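PDB 2CNV: phosphoribosylaminoimidazole-succinocarboxamide synthase from Saccharomyces cerevisiae, which catalyses the ATP-dependent joining of L-aspartate to the imidazole carboxylate nucleotide CAIR, giving SAICAR in de novo purine biosynthesis. Local coordinates for residues A[124-129]-A[212-217]; A[115-120]-A[181-186]; A[216-221]-A[233-238]. All coordinates share one frame; numbering follows the deposited sequence. Where two conformers were deposited one is given.

Overall arrangement
All three contacts gather round one mixed sheet, in which strand 211-223 lies between strands 113-122 and 228-245. Interactions 1 and 3 both use strand 211-223, share T216 and K217, and have centres about 13 Å apart; interaction 2 reaches the neighbouring strand 113-122, its centre about 19 Å from that of interaction 1 and about 15 Å from that of interaction 3. Along the chain the segments of interactions 1 and 2 alternate, whereas interaction 2 closes before interaction 3 opens. Residues of all three touch the bound nucleotide SSS, so distant parts of the sequence are brought by the sheet to one ligand site, and interaction 2 also extends outward to a bound aspartate.

Interaction 1 of 3, residues A[124-129]-A[212-217]; sequences YITGSA and IIADTK. With SSS (N-{[5-amino-1-(5-O-phosphono-beta-D-arabinofuranosyl)-1H-imidazol-4-yl]carbonyl}-L-aspartic acid), chain D.
Y124 and A214 meet backbone to backbone: Y124 N donates to A214 O over 3.2 Å, approaching in the carbonyl plane although the bond is bent to 135° at the hydrogen. The small methyl of A214 lets the two backbones come close, CB of Y124 lying 4.2 Å from CB of A214.

The apolar part is a CH-pi contact. I212 sends its CG2 methyl over one face of the Y124 ring, displaced toward the rim, where it comes within 3.5 Å of CZ; the branched isoleucine supplies the methyl and the tyrosine a broad flat surface.

Polar contacts centre on D215. Its CG stands between the backbone N and the carbonyl carbon (chi1 54°), which turns the carboxylate to the sugar of SSS. D215 OD1 accepts a hydrogen bond from O2' of SSS at 3.0 Å and a weak one from O3' of SSS, while OD2 forms a salt bridge with R242. A water also donates to D215 OD2 at 2.6 Å and to Y124 O at 2.9 Å, bridging the segments, and the CG2 methyl of T126 touches D215 OD2, the two side chains crossing at about a right angle. Beyond, S128 holds the phosphate twice, N to O3A at 3.1 Å and OG to O2A at 2.6 Å. Lacking a side chain, G127 can take positive phi and leave room for O3A. The start of helix 127-136 probably adds a favourable dipole for this anion.

Strand 228-245 covers T126 and A214 with W244, helix 185-208 brings Y199 and K207 against Y124, and R122 of strand 113-122 touches D215.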
loop_
_atom_site.group_PDB
_atom_site.type_symbol
_atom_site.label_atom_id
_atom_site.label_comp_id
_atom_site.label_asym_id
_atom_site.label_seq_id
_atom_site.Cartn_x
_atom_site.Cartn_y
_atom_site.Cartn_z
ATOM N N TYR A 124 1.482 -14.715 6.760
ATOM C CA TYR A 124 0.357 -15.497 7.252
ATOM C C TYR A 124 -0.465 -15.978 6.060
ATOM O O TYR A 124 -0.550 -15.286 5.042
ATOM C CB TYR A 124 -0.534 -14.639 8.177
ATOM C CG TYR A 124 0.160 -14.115 9.424
ATOM C CD1 TYR A 124 1.113 -13.088 9.346
ATOM C CD2 TYR A 124 -0.134 -14.644 10.686
ATOM C CE1 TYR A 124 1.764 -12.617 10.478
ATOM C CE2 TYR A 124 0.515 -14.176 11.830
ATOM C CZ TYR A 124 1.458 -13.162 11.717
ATOM O OH TYR A 124 2.101 -12.685 12.842
ATOM N N ILE A 125 -1.079 -17.150 6.177
ATOM C CA ILE A 125 -1.859 -17.684 5.054
ATOM C C ILE A 125 -3.293 -17.148 5.092
ATOM O O ILE A 125 -4.062 -17.454 6.001
ATOM C CB ILE A 125 -1.799 -19.244 4.954
ATOM C CG1 ILE A 125 -2.350 -19.730 3.599
ATOM C CG2 ILE A 125 -2.516 -19.911 6.146
ATOM C CD1 ILE A 125 -1.978 -21.170 3.261
ATOM N N THR A 126 -3.629 -16.329 4.104
ATOM C CA THR A 126 -4.957 -15.715 4.006
ATOM C C THR A 126 -5.227 -15.357 2.533
ATOM O O THR A 126 -4.429 -15.711 1.666
ATOM C CB THR A 126 -5.079 -14.487 4.965
ATOM O OG1 THR A 126 -6.437 -14.041 5.033
ATOM C CG2 THR A 126 -4.163 -13.332 4.533
ATOM N N GLY A 127 -6.349 -14.692 2.248
ATOM C CA GLY A 127 -6.640 -14.219 0.884
ATOM C C GLY A 127 -6.524 -15.309 -0.168
ATOM O O GLY A 127 -6.959 -16.433 0.047
ATOM N N SER A 128 -5.913 -14.982 -1.301
ATOM C CA SER A 128 -5.831 -15.927 -2.418
ATOM C C SER A 128 -4.859 -17.085 -2.162
ATOM O O SER A 128 -4.952 -18.124 -2.820
ATOM C CB SER A 128 -5.501 -15.209 -3.727
ATOM O OG SER A 128 -4.168 -14.731 -3.739
ATOM N N ALA A 129 -3.941 -16.907 -1.208
ATOM C CA ALA A 129 -3.052 -17.990 -0.762
ATOM C C ALA A 129 -3.846 -19.088 -0.081
ATOM O O ALA A 129 -3.684 -20.270 -0.403
ATOM C CB ALA A 129 -1.987 -17.453 0.189
ATOM N N ILE A 212 -1.093 -6.771 13.406
ATOM C CA ILE A 212 -0.477 -7.805 12.592
ATOM C C ILE A 212 -0.611 -7.416 11.119
ATOM O O ILE A 212 -1.716 -7.259 10.620
ATOM C CB ILE A 212 -1.087 -9.205 12.848
ATOM C CG1 ILE A 212 -0.826 -9.635 14.304
ATOM C CG2 ILE A 212 -0.502 -10.222 11.851
ATOM C CD1 ILE A 212 -1.390 -10.997 14.675
ATOM N N ILE A 213 0.524 -7.219 10.450
ATOM C CA ILE A 213 0.537 -7.052 8.998
ATOM C C ILE A 213 0.694 -8.446 8.372
ATOM O O ILE A 213 1.798 -9.004 8.307
ATOM C CB ILE A 213 1.645 -6.069 8.554
ATOM C CG1 ILE A 213 1.499 -4.748 9.329
ATOM C CG2 ILE A 213 1.629 -5.850 7.017
ATOM C CD1 ILE A 213 2.538 -3.668 8.980
ATOM N N ALA A 214 -0.432 -9.003 7.933
ATOM C CA ALA A 214 -0.506 -10.397 7.459
ATOM C C ALA A 214 0.291 -10.620 6.172
ATOM O O ALA A 214 0.880 -11.688 5.961
ATOM C CB ALA A 214 -1.959 -10.787 7.245
ATOM N N ASP A 215 0.279 -9.602 5.313
ATOM C CA ASP A 215 0.984 -9.625 4.045
ATOM C C ASP A 215 1.050 -8.198 3.510
ATOM O O ASP A 215 0.408 -7.293 4.065
ATOM C CB ASP A 215 0.303 -10.583 3.045
ATOM C CG ASP A 215 -1.179 -10.285 2.857
ATOM O OD1 ASP A 215 -1.542 -9.097 2.769
ATOM O OD2 ASP A 215 -1.981 -11.237 2.780
ATOM N N THR A 216 1.834 -7.988 2.459
ATOM C CA THR A 216 2.003 -6.661 1.887
ATOM C C THR A 216 2.453 -6.772 0.444
ATOM O O THR A 216 3.087 -7.754 0.049
ATOM C CB THR A 216 3.037 -5.804 2.691
ATOM O OG1 THR A 216 2.918 -4.420 2.331
ATOM C CG2 THR A 216 4.462 -6.268 2.442
ATOM N N LYS A 217 2.130 -5.749 -0.336
ATOM C CA LYS A 217 2.565 -5.658 -1.718
ATOM C C LYS A 217 3.555 -4.506 -1.849
ATOM O O LYS A 217 3.198 -3.358 -1.645
ATOM C CB LYS A 217 1.348 -5.451 -2.624
ATOM C CG LYS A 217 1.642 -5.389 -4.117
ATOM C CD LYS A 217 0.363 -5.585 -4.937
ATOM C CE LYS A 217 -0.521 -4.344 -4.924
ATOM N NZ LYS A 217 -1.895 -4.615 -5.448
HETATM P PA SSS D . -4.489 -11.624 -2.220
HETATM O O1A SSS D . -5.898 -11.106 -2.146
HETATM O O2A SSS D . -4.105 -12.132 -3.588
HETATM O O3A SSS D . -4.095 -12.516 -1.081
HETATM O "O5'" SSS D . -3.575 -10.323 -2.019
HETATM C "C5'" SSS D . -2.190 -10.301 -2.360
HETATM C "C4'" SSS D . -1.600 -8.965 -1.932
HETATM O "O4'" SSS D . -2.443 -7.925 -2.424
HETATM C "C1'" SSS D . -2.490 -6.861 -1.473
HETATM N N9 SSS D . -3.766 -6.099 -1.541
HETATM C C4 SSS D . -5.007 -6.491 -1.836
HETATM O O6 SSS D . -7.810 -6.367 -2.805
HETATM N N3 SSS D . -5.373 -7.784 -2.106
HETATM C C6 SSS D . -7.352 -5.498 -2.075
HETATM N N6 SSS D . -8.105 -4.562 -1.490
HETATM C C61 SSS D . -9.553 -4.483 -1.644
HETATM C C62 SSS D . -9.957 -3.702 -2.866
HETATM C C63 SSS D . -10.032 -3.779 -0.375
HETATM C C64 SSS D . -10.721 -4.766 0.541
HETATM O O65 SSS D . -11.154 -3.392 -2.997
HETATM O O66 SSS D . -9.100 -3.384 -3.719
HETATM O O67 SSS D . -10.117 -5.131 1.573
HETATM O O68 SSS D . -11.868 -5.183 0.245
HETATM C C5 SSS D . -5.887 -5.427 -1.813
HETATM N N7 SSS D . -5.131 -4.350 -1.508
HETATM C C8 SSS D . -3.850 -4.772 -1.353
HETATM C "C2'" SSS D . -2.126 -7.444 -0.110
HETATM O "O2'" SSS D . -3.199 -7.601 0.812
HETATM C "C3'" SSS D . -1.548 -8.801 -0.419
HETATM O "O3'" SSS D . -0.218 -8.730 0.077
HETATM O O HOH W 1 -1.406 -13.780 2.666
#

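Interaction 2 of 3, residues A[115-120]-A[181-186]; sequences IPLEVI and ELVGED. Unlike the reference sequence in segment 181-186: E185 (reference Gly). With ASP (aspartic acid), chain C; SSS (N-{[5-amino-1-(5-O-phosphono-beta-D-arabinofuranosyl)-1H-imidazol-4-yl]carbonyl}-L-aspartic acid), chain D.
L117 N donates to I115 O over 2.7 Å, closing an inverse gamma turn centred on P116, whose ring restricts phi to a value that suits this tight bend. The turn carries three apolar side chains to V183. Its CG1, anti to the carbonyl carbon (chi1 -51°), does most of the touching: L117 CG lies 3.7 Å from it, P116 CD 3.9 Å and I115 CG2 4.1 Å. L117 and V183 reach toward each other tip to tip, with L117 CD1 also 3.7 Å from V183 CG2, whereas I115 crosses V183 at about a right angle and P116 slides past it. L182 adds a looser touch on L117. This joins strand 113-122 to the junction between helix 176-183 and helix 185-208. There G184, with positive phi, ends the first helix and takes the N-cap position of the second; a residue without CB fits both the bend and the bound aspartate packed against its CA. E185, where the reference sequence has glycine, gives its N to O of this aspartate at 3.1 Å, almost straight (175°), and L187 N also binds the ligand. At the other end of segment 115-120, I120 rests its CD1 against C5' of SSS at 3.7 Å.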
loop_
_atom_site.group_PDB
_atom_site.type_symbol
_atom_site.label_atom_id
_atom_site.label_comp_id
_atom_site.label_asym_id
_atom_site.label_seq_id
_atom_site.Cartn_x
_atom_site.Cartn_y
_atom_site.Cartn_z
ATOM N N ILE A 115 10.593 -2.419 -12.169
ATOM C CA ILE A 115 10.674 -3.873 -12.055
ATOM C C ILE A 115 9.211 -4.326 -12.100
ATOM O O ILE A 115 8.492 -4.193 -11.111
ATOM C CB ILE A 115 11.416 -4.350 -10.768
ATOM C CG1 ILE A 115 12.876 -3.861 -10.760
ATOM C CG2 ILE A 115 11.376 -5.882 -10.654
ATOM C CD1 ILE A 115 13.624 -4.108 -9.448
ATOM N N PRO A 116 8.754 -4.814 -13.272
ATOM C CA PRO A 116 7.334 -5.125 -13.518
ATOM C C PRO A 116 6.821 -6.382 -12.799
ATOM O O PRO A 116 6.409 -7.349 -13.445
ATOM C CB PRO A 116 7.272 -5.287 -15.044
ATOM C CG PRO A 116 8.640 -5.677 -15.443
ATOM C CD PRO A 116 9.586 -5.058 -14.466
ATOM N N LEU A 117 6.853 -6.342 -11.471
ATOM C CA LEU A 117 6.300 -7.385 -10.620
ATOM C C LEU A 117 5.581 -6.730 -9.461
ATOM O O LEU A 117 5.996 -5.667 -8.974
ATOM C CB LEU A 117 7.412 -8.247 -10.018
ATOM C CG LEU A 117 8.277 -9.208 -10.829
ATOM C CD1 LEU A 117 9.362 -9.762 -9.917
ATOM C CD2 LEU A 117 7.439 -10.351 -11.410
ATOM N N GLU A 118 4.520 -7.381 -9.001
ATOM C CA GLU A 118 3.955 -7.063 -7.709
ATOM C C GLU A 118 4.651 -7.942 -6.679
ATOM O O GLU A 118 4.453 -9.154 -6.636
ATOM C CB GLU A 118 2.435 -7.284 -7.699
ATOM C CG GLU A 118 1.676 -6.653 -8.877
ATOM C CD GLU A 118 1.807 -5.134 -8.939
ATOM O OE1 GLU A 118 1.186 -4.439 -8.106
ATOM O OE2 GLU A 118 2.520 -4.634 -9.838
ATOM N N VAL A 119 5.501 -7.314 -5.874
ATOM C CA VAL A 119 6.348 -8.038 -4.944
ATOM C C VAL A 119 5.606 -8.209 -3.623
ATOM O O VAL A 119 5.723 -7.401 -2.704
ATOM C CB VAL A 119 7.715 -7.344 -4.758
ATOM C CG1 VAL A 119 8.634 -8.193 -3.883
ATOM C CG2 VAL A 119 8.352 -7.086 -6.119
ATOM N N ILE A 120 4.836 -9.288 -3.560
ATOM C CA ILE A 120 4.009 -9.608 -2.414
ATOM C C ILE A 120 4.801 -10.513 -1.482
ATOM O O ILE A 120 5.477 -11.449 -1.925
ATOM C CB ILE A 120 2.695 -10.308 -2.869
ATOM C CG1 ILE A 120 1.832 -9.325 -3.675
ATOM C CG2 ILE A 120 1.928 -10.900 -1.679
ATOM C CD1 ILE A 120 0.767 -9.993 -4.538
ATOM N N GLU A 181 11.663 -15.497 -14.839
ATOM C CA GLU A 181 11.506 -15.487 -16.291
ATOM C C GLU A 181 11.169 -14.086 -16.759
ATOM O O GLU A 181 11.620 -13.637 -17.814
ATOM C CB GLU A 181 10.400 -16.454 -16.719
ATOM C CG GLU A 181 10.772 -17.908 -16.528
ATOM C CD GLU A 181 12.068 -18.256 -17.223
ATOM O OE1 GLU A 181 12.226 -17.858 -18.396
ATOM O OE2 GLU A 181 12.930 -18.913 -16.595
ATOM N N LEU A 182 10.382 -13.399 -15.944
ATOM C CA LEU A 182 9.863 -12.094 -16.284
ATOM C C LEU A 182 10.902 -10.993 -16.116
ATOM O O LEU A 182 11.035 -10.125 -16.979
ATOM C CB LEU A 182 8.622 -11.805 -15.440
ATOM C CG LEU A 182 7.213 -11.928 -16.030
ATOM C CD1 LEU A 182 7.090 -12.766 -17.312
ATOM C CD2 LEU A 182 6.255 -12.404 -14.940
ATOM N N VAL A 183 11.650 -11.030 -15.018
ATOM C CA VAL A 183 12.565 -9.926 -14.716
ATOM C C VAL A 183 14.030 -10.335 -14.574
ATOM O O VAL A 183 14.875 -9.499 -14.251
ATOM C CB VAL A 183 12.108 -9.113 -13.461
ATOM C CG1 VAL A 183 10.645 -8.706 -13.576
ATOM C CG2 VAL A 183 12.349 -9.895 -12.175
ATOM N N GLY A 184 14.330 -11.611 -14.804
ATOM C CA GLY A 184 15.704 -12.090 -14.704
ATOM C C GLY A 184 15.958 -12.860 -13.421
ATOM O O GLY A 184 15.498 -12.465 -12.352
ATOM N N GLU A 185 16.710 -13.953 -13.551
ATOM C CA GLU A 185 16.977 -14.877 -12.451
ATOM C C GLU A 185 17.705 -14.223 -11.269
ATOM O O GLU A 185 17.307 -14.397 -10.117
ATOM C CB GLU A 185 17.757 -16.095 -12.967
ATOM C CG GLU A 185 17.070 -16.843 -14.116
ATOM C CD GLU A 185 17.764 -18.150 -14.486
ATOM O OE1 GLU A 185 18.840 -18.447 -13.922
ATOM O OE2 GLU A 185 17.228 -18.877 -15.354
ATOM N N ASP A 186 18.765 -13.470 -11.553
ATOM C CA ASP A 186 19.527 -12.788 -10.499
ATOM C C ASP A 186 18.694 -11.699 -9.803
ATOM O O ASP A 186 18.617 -11.652 -8.572
ATOM C CB ASP A 186 20.819 -12.174 -11.060
ATOM C CG ASP A 186 21.602 -11.414 -10.006
ATOM O OD1 ASP A 186 21.830 -10.198 -10.191
ATOM O OD2 ASP A 186 21.965 -12.030 -8.982
HETATM N N ASP C . 20.413 -13.198 -14.437
HETATM C CA ASP C . 19.185 -12.694 -15.114
HETATM C C ASP C . 18.794 -13.505 -16.346
HETATM O O ASP C . 18.124 -14.532 -16.232
HETATM C CB ASP C . 19.310 -11.202 -15.456
HETATM C CG ASP C . 18.738 -10.303 -14.372
HETATM O OD1 ASP C . 18.848 -10.663 -13.185
HETATM O OD2 ASP C . 18.174 -9.236 -14.709
HETATM O OXT ASP C . 19.117 -13.155 -17.482
HETATM P PA SSS D . -4.489 -11.624 -2.220
HETATM O O1A SSS D . -5.898 -11.106 -2.146
HETATM O O2A SSS D . -4.105 -12.132 -3.588
HETATM O O3A SSS D . -4.095 -12.516 -1.081
HETATM O "O5'" SSS D . -3.575 -10.323 -2.019
HETATM C "C5'" SSS D . -2.190 -10.301 -2.360
HETATM C "C4'" SSS D . -1.600 -8.965 -1.932
HETATM O "O4'" SSS D . -2.443 -7.925 -2.424
HETATM C "C1'" SSS D . -2.490 -6.861 -1.473
HETATM N N9 SSS D . -3.766 -6.099 -1.541
HETATM C C4 SSS D . -5.007 -6.491 -1.836
HETATM O O6 SSS D . -7.810 -6.367 -2.805
HETATM N N3 SSS D . -5.373 -7.784 -2.106
HETATM C C6 SSS D . -7.352 -5.498 -2.075
HETATM N N6 SSS D . -8.105 -4.562 -1.490
HETATM C C61 SSS D . -9.553 -4.483 -1.644
HETATM C C62 SSS D . -9.957 -3.702 -2.866
HETATM C C63 SSS D . -10.032 -3.779 -0.375
HETATM C C64 SSS D . -10.721 -4.766 0.541
HETATM O O65 SSS D . -11.154 -3.392 -2.997
HETATM O O66 SSS D . -9.100 -3.384 -3.719
HETATM O O67 SSS D . -10.117 -5.131 1.573
HETATM O O68 SSS D . -11.868 -5.183 0.245
HETATM C C5 SSS D . -5.887 -5.427 -1.813
HETATM N N7 SSS D . -5.131 -4.350 -1.508
HETATM C C8 SSS D . -3.850 -4.772 -1.353
HETATM C "C2'" SSS D . -2.126 -7.444 -0.110
HETATM O "O2'" SSS D . -3.199 -7.601 0.812
HETATM C "C3'" SSS D . -1.548 -8.801 -0.419
HETATM O "O3'" SSS D . -0.218 -8.730 0.077
#

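Interaction 3 of 3, residues A[216-221]-A[233-238]; sequences TKFEFG and DEVLTP. With SSS (N-{[5-amino-1-(5-O-phosphono-beta-D-arabinofuranosyl)-1H-imidazol-4-yl]carbonyl}-L-aspartic acid), chain D.
The beta hairpin formed by strands 211-223 and 228-245 opens here: direct backbone pairing links E219 with V232 and K217 with S240, but segment 233-238 between those partners bulges away, and waters fill the seam. The touching parts, 216-219 and 233-236, still run nearly antiparallel, their end-to-end directions 164° apart. One water lies 2.6 Å from T216 OG1, donates to K217 O at 2.8 Å and accepts from L236 N at 2.9 Å, so it stands in for a missing rung. A second water accepts from E219 N at 3.0 Å and lies near E234 O.

L236 reaches across the seam to both T216 and F218, whose side chains pack on each other, T216 CG2 over a face of the F218 ring. Its CD2 lies 3.6 Å from T216 OG1, while L236 CD1 meets the edge of the F218 ring, 4.0 Å from CE1; the forked leucine thus serves both neighbours at once. T216 OG1 points this way because it stands anti to the backbone N (chi1 -165°), and it also bonds to S241 OG.

At the other end E219 CB packs against D233 CB, 3.7 Å away, the planes of their carboxylates tilted 40° to each other, with E219 OE1 3.8 Å from D233 OD1. A salt bridge from R21 to D233 OD1 probably eases this like-charge pair.

Helix 53-67 packs on V235 through W64 and F65, helix 185-208 touches L236 through C202 and T216 through Y199, and strand 113-122 pairs with strand 211-223 through V119 and F218.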
loop_
_atom_site.group_PDB
_atom_site.type_symbol
_atom_site.label_atom_id
_atom_site.label_comp_id
_atom_site.label_asym_id
_atom_site.label_seq_id
_atom_site.Cartn_x
_atom_site.Cartn_y
_atom_site.Cartn_z
ATOM N N THR A 216 1.834 -7.988 2.459
ATOM C CA THR A 216 2.003 -6.661 1.887
ATOM C C THR A 216 2.453 -6.772 0.444
ATOM O O THR A 216 3.087 -7.754 0.049
ATOM C CB THR A 216 3.037 -5.804 2.691
ATOM O OG1 THR A 216 2.918 -4.420 2.331
ATOM C CG2 THR A 216 4.462 -6.268 2.442
ATOM N N LYS A 217 2.130 -5.749 -0.336
ATOM C CA LYS A 217 2.565 -5.658 -1.718
ATOM C C LYS A 217 3.555 -4.506 -1.849
ATOM O O LYS A 217 3.198 -3.358 -1.645
ATOM C CB LYS A 217 1.348 -5.451 -2.624
ATOM C CG LYS A 217 1.642 -5.389 -4.117
ATOM C CD LYS A 217 0.363 -5.585 -4.937
ATOM C CE LYS A 217 -0.521 -4.344 -4.924
ATOM N NZ LYS A 217 -1.895 -4.615 -5.448
ATOM N N PHE A 218 4.807 -4.821 -2.150
ATOM C CA PHE A 218 5.801 -3.792 -2.444
ATOM C C PHE A 218 5.895 -3.608 -3.950
ATOM O O PHE A 218 5.587 -4.522 -4.724
ATOM C CB PHE A 218 7.199 -4.198 -1.947
ATOM C CG PHE A 218 7.339 -4.299 -0.449
ATOM C CD1 PHE A 218 7.194 -3.184 0.365
ATOM C CD2 PHE A 218 7.694 -5.508 0.141
ATOM C CE1 PHE A 218 7.350 -3.281 1.747
ATOM C CE2 PHE A 218 7.865 -5.610 1.513
ATOM C CZ PHE A 218 7.684 -4.497 2.319
ATOM N N GLU A 219 6.323 -2.419 -4.363
ATOM C CA GLU A 219 6.836 -2.236 -5.709
ATOM C C GLU A 219 8.276 -1.780 -5.594
ATOM O O GLU A 219 8.604 -0.930 -4.766
ATOM C CB GLU A 219 6.012 -1.223 -6.502
ATOM C CG GLU A 219 6.432 -1.144 -7.972
ATOM C CD GLU A 219 5.570 -0.207 -8.810
ATOM O OE1 GLU A 219 4.463 0.149 -8.367
ATOM O OE2 GLU A 219 6.004 0.165 -9.922
ATOM N N PHE A 220 9.131 -2.364 -6.424
ATOM C CA PHE A 220 10.542 -2.033 -6.420
ATOM C C PHE A 220 10.948 -1.514 -7.788
ATOM O O PHE A 220 10.343 -1.862 -8.800
ATOM C CB PHE A 220 11.393 -3.263 -6.089
ATOM C CG PHE A 220 11.364 -3.666 -4.645
ATOM C CD1 PHE A 220 12.052 -2.931 -3.681
ATOM C CD2 PHE A 220 10.682 -4.807 -4.251
ATOM C CE1 PHE A 220 12.037 -3.328 -2.335
ATOM C CE2 PHE A 220 10.657 -5.207 -2.912
ATOM C CZ PHE A 220 11.334 -4.470 -1.957
ATOM N N GLY A 221 11.968 -0.669 -7.798
ATOM C CA GLY A 221 12.566 -0.177 -9.026
ATOM C C GLY A 221 14.045 -0.505 -8.993
ATOM O O GLY A 221 14.542 -1.082 -8.020
ATOM N N ASP A 233 6.688 3.138 -4.923
ATOM C CA ASP A 233 5.247 3.117 -4.552
ATOM C C ASP A 233 4.929 3.378 -3.066
ATOM O O ASP A 233 5.783 3.848 -2.326
ATOM C CB ASP A 233 4.575 1.827 -5.035
ATOM C CG ASP A 233 3.128 2.044 -5.480
ATOM O OD1 ASP A 233 2.886 2.954 -6.299
ATOM O OD2 ASP A 233 2.237 1.284 -5.029
ATOM N N GLU A 234 3.695 3.087 -2.643
ATOM C CA GLU A 234 3.307 3.231 -1.244
ATOM C C GLU A 234 3.765 2.018 -0.440
ATOM O O GLU A 234 3.887 0.903 -0.972
ATOM C CB GLU A 234 1.799 3.455 -1.083
ATOM C CG GLU A 234 0.920 2.227 -1.304
ATOM C CD GLU A 234 -0.545 2.462 -0.948
ATOM O OE1 GLU A 234 -0.844 3.249 -0.021
ATOM O OE2 GLU A 234 -1.407 1.847 -1.604
ATOM N N VAL A 235 4.021 2.247 0.840
ATOM C CA VAL A 235 4.705 1.269 1.667
ATOM C C VAL A 235 3.909 0.929 2.922
ATOM O O VAL A 235 3.610 1.804 3.737
ATOM C CB VAL A 235 6.127 1.782 2.030
ATOM C CG1 VAL A 235 6.849 0.806 2.922
ATOM C CG2 VAL A 235 6.927 2.018 0.762
ATOM N N LEU A 236 3.574 -0.351 3.051
ATOM C CA LEU A 236 2.983 -0.929 4.264
ATOM C C LEU A 236 1.844 -0.089 4.856
ATOM O O LEU A 236 1.839 0.227 6.042
ATOM C CB LEU A 236 4.080 -1.219 5.307
ATOM C CG LEU A 236 5.030 -2.376 4.948
ATOM C CD1 LEU A 236 6.440 -2.113 5.438
ATOM C CD2 LEU A 236 4.504 -3.689 5.485
ATOM N N THR A 237 0.886 0.280 4.008
ATOM C CA THR A 237 -0.346 0.947 4.461
ATOM C C THR A 237 -1.494 -0.072 4.439
ATOM O O THR A 237 -1.340 -1.152 3.868
ATOM C CB THR A 237 -0.717 2.116 3.528
ATOM O OG1 THR A 237 -1.159 1.587 2.276
ATOM C CG2 THR A 237 0.472 3.037 3.303
ATOM N N PRO A 238 -2.655 0.262 5.050
ATOM C CA PRO A 238 -3.777 -0.675 4.981
ATOM C C PRO A 238 -4.337 -0.860 3.569
ATOM O O PRO A 238 -5.125 -1.779 3.347
ATOM C CB PRO A 238 -4.844 -0.035 5.883
ATOM C CG PRO A 238 -4.157 1.008 6.655
ATOM C CD PRO A 238 -2.999 1.462 5.835
HETATM P PA SSS D . -4.489 -11.624 -2.220
HETATM O O1A SSS D . -5.898 -11.106 -2.146
HETATM O O2A SSS D . -4.105 -12.132 -3.588
HETATM O O3A SSS D . -4.095 -12.516 -1.081
HETATM O "O5'" SSS D . -3.575 -10.323 -2.019
HETATM C "C5'" SSS D . -2.190 -10.301 -2.360
HETATM C "C4'" SSS D . -1.600 -8.965 -1.932
HETATM O "O4'" SSS D . -2.443 -7.925 -2.424
HETATM C "C1'" SSS D . -2.490 -6.861 -1.473
HETATM N N9 SSS D . -3.766 -6.099 -1.541
HETATM C C4 SSS D . -5.007 -6.491 -1.836
HETATM O O6 SSS D . -7.810 -6.367 -2.805
HETATM N N3 SSS D . -5.373 -7.784 -2.106
HETATM C C6 SSS D . -7.352 -5.498 -2.075
HETATM N N6 SSS D . -8.105 -4.562 -1.490
HETATM C C61 SSS D . -9.553 -4.483 -1.644
HETATM C C62 SSS D . -9.957 -3.702 -2.866
HETATM C C63 SSS D . -10.032 -3.779 -0.375
HETATM C C64 SSS D . -10.721 -4.766 0.541
HETATM O O65 SSS D . -11.154 -3.392 -2.997
HETATM O O66 SSS D . -9.100 -3.384 -3.719
HETATM O O67 SSS D . -10.117 -5.131 1.573
HETATM O O68 SSS D . -11.868 -5.183 0.245
HETATM C C5 SSS D . -5.887 -5.427 -1.813
HETATM N N7 SSS D . -5.131 -4.350 -1.508
HETATM C C8 SSS D . -3.850 -4.772 -1.353
HETATM C "C2'" SSS D . -2.126 -7.444 -0.110
HETATM O "O2'" SSS D . -3.199 -7.601 0.812
HETATM C "C3'" SSS D . -1.548 -8.801 -0.419
HETATM O "O3'" SSS D . -0.218 -8.730 0.077
HETATM O O HOH W 2 3.797 -2.373 0.937
HETATM O O HOH W 3 2.377 -0.854 -2.777
HETATM O O HOH W 4 6.508 -0.333 -2.250
#